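Local coordinates for protein cysteine hydrolase (Staphylococcus aureus, PDB 6KUA) that probably hydrolyses nicotinamide to nicotinic acid and ammonia, as a zinc-containing nicotinamidase of the isochorismatase-like cysteine hydrolase family, at residues N43-L55 and Y90-K104. Residues are numbered along the deposited sequence; the frame is centred on the assembly and turned at random.
Sequences NYYQDHIFFLMDL and YETIKAQPNVHFIDK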
loop_
_atom_site.group_PDB
_atom_site.type_symbol
_atom_site.label_atom_id
_atom_site.label_comp_id
_atom_site.label_asym_id
_atom_site.label_seq_id
_atom_site.Cartn_x
_atom_site.Cartn_y
_atom_site.Cartn_z
ATOM N N ASN A 43 -0.588 -26.430 -12.865
ATOM C CA ASN A 43 -0.622 -26.351 -14.321
ATOM C C ASN A 43 -1.692 -27.268 -14.894
ATOM O O ASN A 43 -2.430 -26.879 -15.808
ATOM C CB ASN A 43 0.754 -26.701 -14.888
ATOM C CG ASN A 43 0.873 -26.396 -16.360
ATOM O OD1 ASN A 43 0.905 -25.231 -16.768
ATOM N ND2 ASN A 43 0.959 -27.445 -17.171
ATOM N N TYR A 44 -1.817 -28.477 -14.334
ATOM C CA TYR A 44 -2.864 -29.406 -14.747
ATOM C C TYR A 44 -4.219 -28.723 -14.837
ATOM O O TYR A 44 -4.944 -28.880 -15.826
ATOM C CB TYR A 44 -2.929 -30.584 -13.772
ATOM C CG TYR A 44 -4.015 -31.575 -14.106
ATOM C CD1 TYR A 44 -3.816 -32.564 -15.069
ATOM C CD2 TYR A 44 -5.242 -31.529 -13.466
ATOM C CE1 TYR A 44 -4.813 -33.474 -15.386
ATOM C CE2 TYR A 44 -6.244 -32.445 -13.766
ATOM C CZ TYR A 44 -6.020 -33.416 -14.731
ATOM O OH TYR A 44 -7.023 -34.310 -15.037
ATOM N N TYR A 45 -4.581 -27.956 -13.810
ATOM C CA TYR A 45 -5.870 -27.272 -13.781
ATOM C C TYR A 45 -5.816 -25.907 -14.435
ATOM O O TYR A 45 -6.813 -25.180 -14.395
ATOM C CB TYR A 45 -6.362 -27.115 -12.338
ATOM C CG TYR A 45 -6.691 -28.421 -11.671
ATOM C CD1 TYR A 45 -7.935 -29.016 -11.850
ATOM C CD2 TYR A 45 -5.767 -29.064 -10.859
ATOM C CE1 TYR A 45 -8.238 -30.210 -11.247
ATOM C CE2 TYR A 45 -6.075 -30.274 -10.243
ATOM C CZ TYR A 45 -7.305 -30.835 -10.445
ATOM O OH TYR A 45 -7.629 -32.026 -9.837
ATOM N N GLN A 46 -4.674 -25.550 -15.021
ATOM C CA GLN A 46 -4.419 -24.215 -15.551
ATOM C C GLN A 46 -4.621 -23.143 -14.482
ATOM O O GLN A 46 -5.036 -22.026 -14.782
ATOM C CB GLN A 46 -5.277 -23.928 -16.788
ATOM C CG GLN A 46 -4.942 -24.814 -17.990
ATOM C CD GLN A 46 -3.544 -24.561 -18.555
ATOM O OE1 GLN A 46 -2.638 -25.389 -18.401
ATOM N NE2 GLN A 46 -3.365 -23.413 -19.218
ATOM N N ASP A 47 -4.349 -23.488 -13.222
ATOM C CA ASP A 47 -4.250 -22.492 -12.168
ATOM C C ASP A 47 -2.991 -21.649 -12.356
ATOM O O ASP A 47 -2.054 -22.021 -13.064
ATOM C CB ASP A 47 -4.231 -23.161 -10.798
ATOM C CG ASP A 47 -5.592 -23.731 -10.404
ATOM O OD1 ASP A 47 -6.626 -23.164 -10.815
ATOM O OD2 ASP A 47 -5.626 -24.751 -9.677
ATOM N N HIS A 48 -2.971 -20.492 -11.713
ATOM C CA HIS A 48 -1.923 -19.527 -11.972
ATOM C C HIS A 48 -0.717 -19.779 -11.082
ATOM O O HIS A 48 -0.857 -20.115 -9.906
ATOM C CB HIS A 48 -2.465 -18.114 -11.785
ATOM C CG HIS A 48 -3.420 -17.725 -12.860
ATOM N ND1 HIS A 48 -3.001 -17.220 -14.075
ATOM C CD2 HIS A 48 -4.773 -17.837 -12.940
ATOM C CE1 HIS A 48 -4.057 -17.005 -14.841
ATOM N NE2 HIS A 48 -5.141 -17.374 -14.178
ATOM N N ILE A 49 0.470 -19.628 -11.664
ATOM C CA ILE A 49 1.736 -19.855 -10.981
ATOM C C ILE A 49 2.590 -18.612 -11.159
ATOM O O ILE A 49 2.819 -18.168 -12.291
ATOM C CB ILE A 49 2.479 -21.092 -11.519
ATOM C CG1 ILE A 49 1.572 -22.325 -11.484
ATOM C CG2 ILE A 49 3.712 -21.344 -10.690
ATOM C CD1 ILE A 49 1.728 -23.235 -12.674
ATOM N N PHE A 50 3.078 -18.067 -10.046
ATOM C CA PHE A 50 3.893 -16.858 -10.042
ATOM C C PHE A 50 5.272 -17.223 -9.518
ATOM O O PHE A 50 5.396 -17.739 -8.401
ATOM C CB PHE A 50 3.254 -15.760 -9.188
ATOM C CG PHE A 50 1.895 -15.321 -9.668
ATOM C CD1 PHE A 50 0.776 -16.118 -9.459
ATOM C CD2 PHE A 50 1.736 -14.096 -10.312
ATOM C CE1 PHE A 50 -0.488 -15.721 -9.904
ATOM C CE2 PHE A 50 0.474 -13.676 -10.759
ATOM C CZ PHE A 50 -0.639 -14.484 -10.556
ATOM N N PHE A 51 6.299 -16.992 -10.339
ATOM C CA PHE A 51 7.684 -17.126 -9.914
ATOM C C PHE A 51 8.185 -15.745 -9.499
ATOM O O PHE A 51 8.229 -14.825 -10.324
ATOM C CB PHE A 51 8.541 -17.729 -11.031
ATOM C CG PHE A 51 8.170 -19.152 -11.377
ATOM C CD1 PHE A 51 7.156 -19.417 -12.277
ATOM C CD2 PHE A 51 8.832 -20.220 -10.786
ATOM C CE1 PHE A 51 6.803 -20.738 -12.595
ATOM C CE2 PHE A 51 8.496 -21.522 -11.090
ATOM C CZ PHE A 51 7.479 -21.786 -11.998
ATOM N N LEU A 52 8.503 -15.594 -8.214
ATOM C CA LEU A 52 8.874 -14.313 -7.623
ATOM C C LEU A 52 10.363 -14.327 -7.310
ATOM O O LEU A 52 10.831 -15.199 -6.573
ATOM C CB LEU A 52 8.058 -14.045 -6.363
ATOM C CG LEU A 52 6.606 -13.806 -6.759
ATOM C CD1 LEU A 52 5.669 -14.710 -5.970
ATOM C CD2 LEU A 52 6.271 -12.340 -6.569
ATOM N N MET A 53 11.099 -13.354 -7.855
ATOM C CA MET A 53 12.557 -13.412 -7.856
ATOM C C MET A 53 13.191 -12.077 -7.494
ATOM O O MET A 53 12.913 -11.059 -8.129
ATOM C CB MET A 53 13.069 -13.860 -9.227
ATOM C CG MET A 53 12.602 -15.258 -9.601
ATOM S SD MET A 53 13.508 -16.507 -8.679
ATOM C CE MET A 53 15.077 -15.669 -8.550
ATOM N N ASP A 54 14.047 -12.105 -6.477
ATOM C CA ASP A 54 14.887 -10.971 -6.122
ATOM C C ASP A 54 15.563 -10.379 -7.352
ATOM O O ASP A 54 16.201 -11.089 -8.135
ATOM C CB ASP A 54 15.952 -11.416 -5.113
ATOM C CG ASP A 54 15.662 -10.933 -3.704
ATOM O OD1 ASP A 54 15.089 -9.820 -3.566
ATOM O OD2 ASP A 54 15.999 -11.668 -2.739
ATOM N N LEU A 55 15.385 -9.076 -7.531
ATOM C CA LEU A 55 16.088 -8.325 -8.557
ATOM C C LEU A 55 17.337 -7.725 -7.932
ATOM O O LEU A 55 17.274 -7.177 -6.829
ATOM C CB LEU A 55 15.193 -7.222 -9.128
ATOM C CG LEU A 55 15.716 -6.528 -10.387
ATOM C CD1 LEU A 55 16.436 -7.528 -11.269
ATOM C CD2 LEU A 55 14.600 -5.839 -11.156
ATOM N N TYR A 90 10.191 -24.574 -15.880
ATOM C CA TYR A 90 9.760 -23.221 -16.211
ATOM C C TYR A 90 10.012 -22.904 -17.680
ATOM O O TYR A 90 9.168 -22.281 -18.335
ATOM C CB TYR A 90 10.466 -22.203 -15.311
ATOM C CG TYR A 90 10.240 -20.759 -15.736
ATOM C CD1 TYR A 90 9.053 -20.097 -15.425
ATOM C CD2 TYR A 90 11.207 -20.061 -16.453
ATOM C CE1 TYR A 90 8.834 -18.782 -15.822
ATOM C CE2 TYR A 90 10.998 -18.744 -16.849
ATOM C CZ TYR A 90 9.815 -18.112 -16.527
ATOM O OH TYR A 90 9.597 -16.808 -16.910
ATOM N N GLU A 91 11.160 -23.336 -18.219
ATOM C CA GLU A 91 11.458 -23.093 -19.631
ATOM C C GLU A 91 10.376 -23.651 -20.551
ATOM O O GLU A 91 10.084 -23.053 -21.591
ATOM C CB GLU A 91 12.821 -23.692 -20.006
ATOM C CG GLU A 91 14.009 -23.142 -19.221
ATOM C CD GLU A 91 14.040 -21.617 -19.152
ATOM O OE1 GLU A 91 14.420 -21.074 -18.081
ATOM O OE2 GLU A 91 13.685 -20.966 -20.165
ATOM N N THR A 92 9.759 -24.772 -20.188
ATOM C CA THR A 92 8.748 -25.383 -21.045
ATOM C C THR A 92 7.340 -24.834 -20.837
ATOM O O THR A 92 6.448 -25.187 -21.614
ATOM C CB THR A 92 8.701 -26.905 -20.843
ATOM O OG1 THR A 92 7.800 -27.220 -19.776
ATOM C CG2 THR A 92 10.079 -27.461 -20.523
ATOM N N ILE A 93 7.095 -24.008 -19.816
ATOM C CA ILE A 93 5.756 -23.473 -19.585
ATOM C C ILE A 93 5.721 -21.950 -19.547
ATOM O O ILE A 93 4.636 -21.372 -19.421
ATOM C CB ILE A 93 5.112 -24.055 -18.304
ATOM C CG1 ILE A 93 5.937 -23.727 -17.050
ATOM C CG2 ILE A 93 4.922 -25.560 -18.418
ATOM C CD1 ILE A 93 5.212 -24.076 -15.758
ATOM N N LYS A 94 6.860 -21.278 -19.698
ATOM C CA LYS A 94 6.912 -19.846 -19.410
ATOM C C LYS A 94 6.072 -18.994 -20.361
ATOM O O LYS A 94 5.708 -17.872 -19.994
ATOM C CB LYS A 94 8.356 -19.360 -19.420
ATOM C CG LYS A 94 9.171 -19.834 -20.604
ATOM C CD LYS A 94 10.564 -19.236 -20.559
ATOM C CE LYS A 94 11.052 -18.859 -21.944
ATOM N NZ LYS A 94 12.502 -18.537 -21.930
ATOM N N ALA A 95 5.737 -19.486 -21.557
ATOM C CA ALA A 95 4.884 -18.707 -22.451
ATOM C C ALA A 95 3.393 -18.855 -22.155
ATOM O O ALA A 95 2.583 -18.129 -22.746
ATOM C CB ALA A 95 5.148 -19.094 -23.909
ATOM N N GLN A 96 3.009 -19.760 -21.259
ATOM C CA GLN A 96 1.603 -19.995 -20.995
ATOM C C GLN A 96 0.971 -18.821 -20.246
ATOM O O GLN A 96 1.631 -18.145 -19.452
ATOM C CB GLN A 96 1.425 -21.278 -20.192
ATOM C CG GLN A 96 2.009 -22.515 -20.872
ATOM C CD GLN A 96 1.770 -23.782 -20.063
ATOM O OE1 GLN A 96 2.254 -24.856 -20.422
ATOM N NE2 GLN A 96 1.020 -23.659 -18.957
ATOM N N PRO A 97 -0.323 -18.573 -20.468
ATOM C CA PRO A 97 -0.967 -17.425 -19.820
ATOM C C PRO A 97 -1.167 -17.601 -18.318
ATOM O O PRO A 97 -1.404 -16.604 -17.629
ATOM C CB PRO A 97 -2.310 -17.317 -20.562
ATOM C CG PRO A 97 -2.608 -18.723 -20.984
ATOM C CD PRO A 97 -1.266 -19.333 -21.311
ATOM N N ASN A 98 -1.079 -18.825 -17.792
ATOM C CA ASN A 98 -1.210 -19.068 -16.364
ATOM C C ASN A 98 0.127 -19.057 -15.629
ATOM O O ASN A 98 0.180 -19.490 -14.476
ATOM C CB ASN A 98 -1.940 -20.400 -16.110
ATOM C CG ASN A 98 -1.131 -21.620 -16.537
ATOM O OD1 ASN A 98 -0.590 -21.665 -17.643
ATOM N ND2 ASN A 98 -1.070 -22.632 -15.665
ATOM N N VAL A 99 1.196 -18.559 -16.254
ATOM C CA VAL A 99 2.542 -18.573 -15.689
ATOM C C VAL A 99 3.090 -17.154 -15.717
ATOM O O VAL A 99 3.074 -16.501 -16.766
ATOM C CB VAL A 99 3.485 -19.519 -16.456
ATOM C CG1 VAL A 99 4.911 -19.378 -15.952
ATOM C CG2 VAL A 99 3.008 -20.958 -16.339
ATOM N N HIS A 100 3.581 -16.679 -14.575
ATOM C CA HIS A 100 4.036 -15.299 -14.445
ATOM C C HIS A 100 5.369 -15.241 -13.724
ATOM O O HIS A 100 5.652 -16.035 -12.819
ATOM C CB HIS A 100 3.037 -14.433 -13.682
ATOM C CG HIS A 100 1.619 -14.675 -14.083
ATOM N ND1 HIS A 100 0.924 -13.819 -14.908
ATOM C CD2 HIS A 100 0.775 -15.694 -13.797
ATOM C CE1 HIS A 100 -0.296 -14.291 -15.097
ATOM N NE2 HIS A 100 -0.409 -15.431 -14.440
ATOM N N PHE A 101 6.169 -14.262 -14.128
ATOM C CA PHE A 101 7.480 -14.023 -13.557
ATOM C C PHE A 101 7.524 -12.573 -13.116
ATOM O O PHE A 101 7.294 -11.673 -13.927
ATOM C CB PHE A 101 8.581 -14.329 -14.568
ATOM C CG PHE A 101 9.933 -14.482 -13.954
ATOM C CD1 PHE A 101 10.672 -13.364 -13.599
ATOM C CD2 PHE A 101 10.468 -15.744 -13.730
ATOM C CE1 PHE A 101 11.940 -13.497 -13.036
ATOM C CE2 PHE A 101 11.724 -15.892 -13.165
ATOM C CZ PHE A 101 12.468 -14.762 -12.826
ATOM N N ILE A 102 7.805 -12.349 -11.840
ATOM C CA ILE A 102 7.674 -11.037 -11.226
ATOM C C ILE A 102 8.984 -10.740 -10.511
ATOM O O ILE A 102 9.427 -11.547 -9.686
ATOM C CB ILE A 102 6.489 -10.999 -10.244
ATOM C CG1 ILE A 102 5.165 -11.111 -11.010
ATOM C CG2 ILE A 102 6.530 -9.749 -9.369
ATOM C CD1 ILE A 102 3.965 -10.828 -10.167
ATOM N N ASP A 103 9.620 -9.612 -10.855
ATOM C CA ASP A 103 10.786 -9.121 -10.124
ATOM C C ASP A 103 10.344 -8.374 -8.875
ATOM O O ASP A 103 9.396 -7.586 -8.912
ATOM C CB ASP A 103 11.627 -8.164 -10.976
ATOM C CG ASP A 103 12.130 -8.785 -12.255
ATOM O OD1 ASP A 103 12.635 -9.936 -12.233
ATOM O OD2 ASP A 103 12.041 -8.094 -13.291
ATOM N N LYS A 104 11.038 -8.613 -7.771
ATOM C CA LYS A 104 10.736 -7.944 -6.514
ATOM C C LYS A 104 12.012 -7.327 -5.958
ATOM O O LYS A 104 13.115 -7.785 -6.261
ATOM C CB LYS A 104 10.113 -8.907 -5.481
ATOM C CG LYS A 104 11.002 -10.059 -5.023
ATOM C CD LYS A 104 10.194 -11.002 -4.143
ATOM C CE LYS A 104 10.994 -12.200 -3.662
ATOM N NZ LYS A 104 11.884 -11.884 -2.519
HETATM O O HOH W 1 0.913 -27.306 -20.148
#
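Phe50 and His100 form an offset stack: their planes differ by 11°, their centroids lie 4.4 Å apart, and CE2 of Phe50 sits over one imidazole face. At the edge of that imidazole, His100 NE2 and His48 ND1 share a hydrogen bond of 3.2 Å; stack and bond together would limit rotation of the ring. On the opposite face of the sheet, which carries Phe51, the edge of Tyr90 points at the Phe51 ring face, with planes 68° apart. Tyr90 CG lies anti to the backbone N (chi1 171°), bringing CD1 within 3.7 Å of Phe51 CE1. An amide network closes one end: Asn98 ND2 gives a 2.8 Å bond to Asp47 O, while Gln96 NE2 donates to Asn43 OD1 (2.7 Å), on a lone pair, and to Asn98 OD1. Seven backbone hydrogen bonds, from Ile49 N to Asn98 O through Leu55 N to Lys104 O, hold the parallel strands in register. Helix 115-121 packs on Phe50 and Ile102, and Ile39 of helix 32-44 on Phe51. At the far end, Lys104 NZ makes a salt bridge with Asp10 and only a long one with Asp54, whose side chain lies beside the bound zinc ion. Strand 99-104 is outermost, beside 48-54, in the parallel sheet of the isochorismatase-like alpha/beta fold.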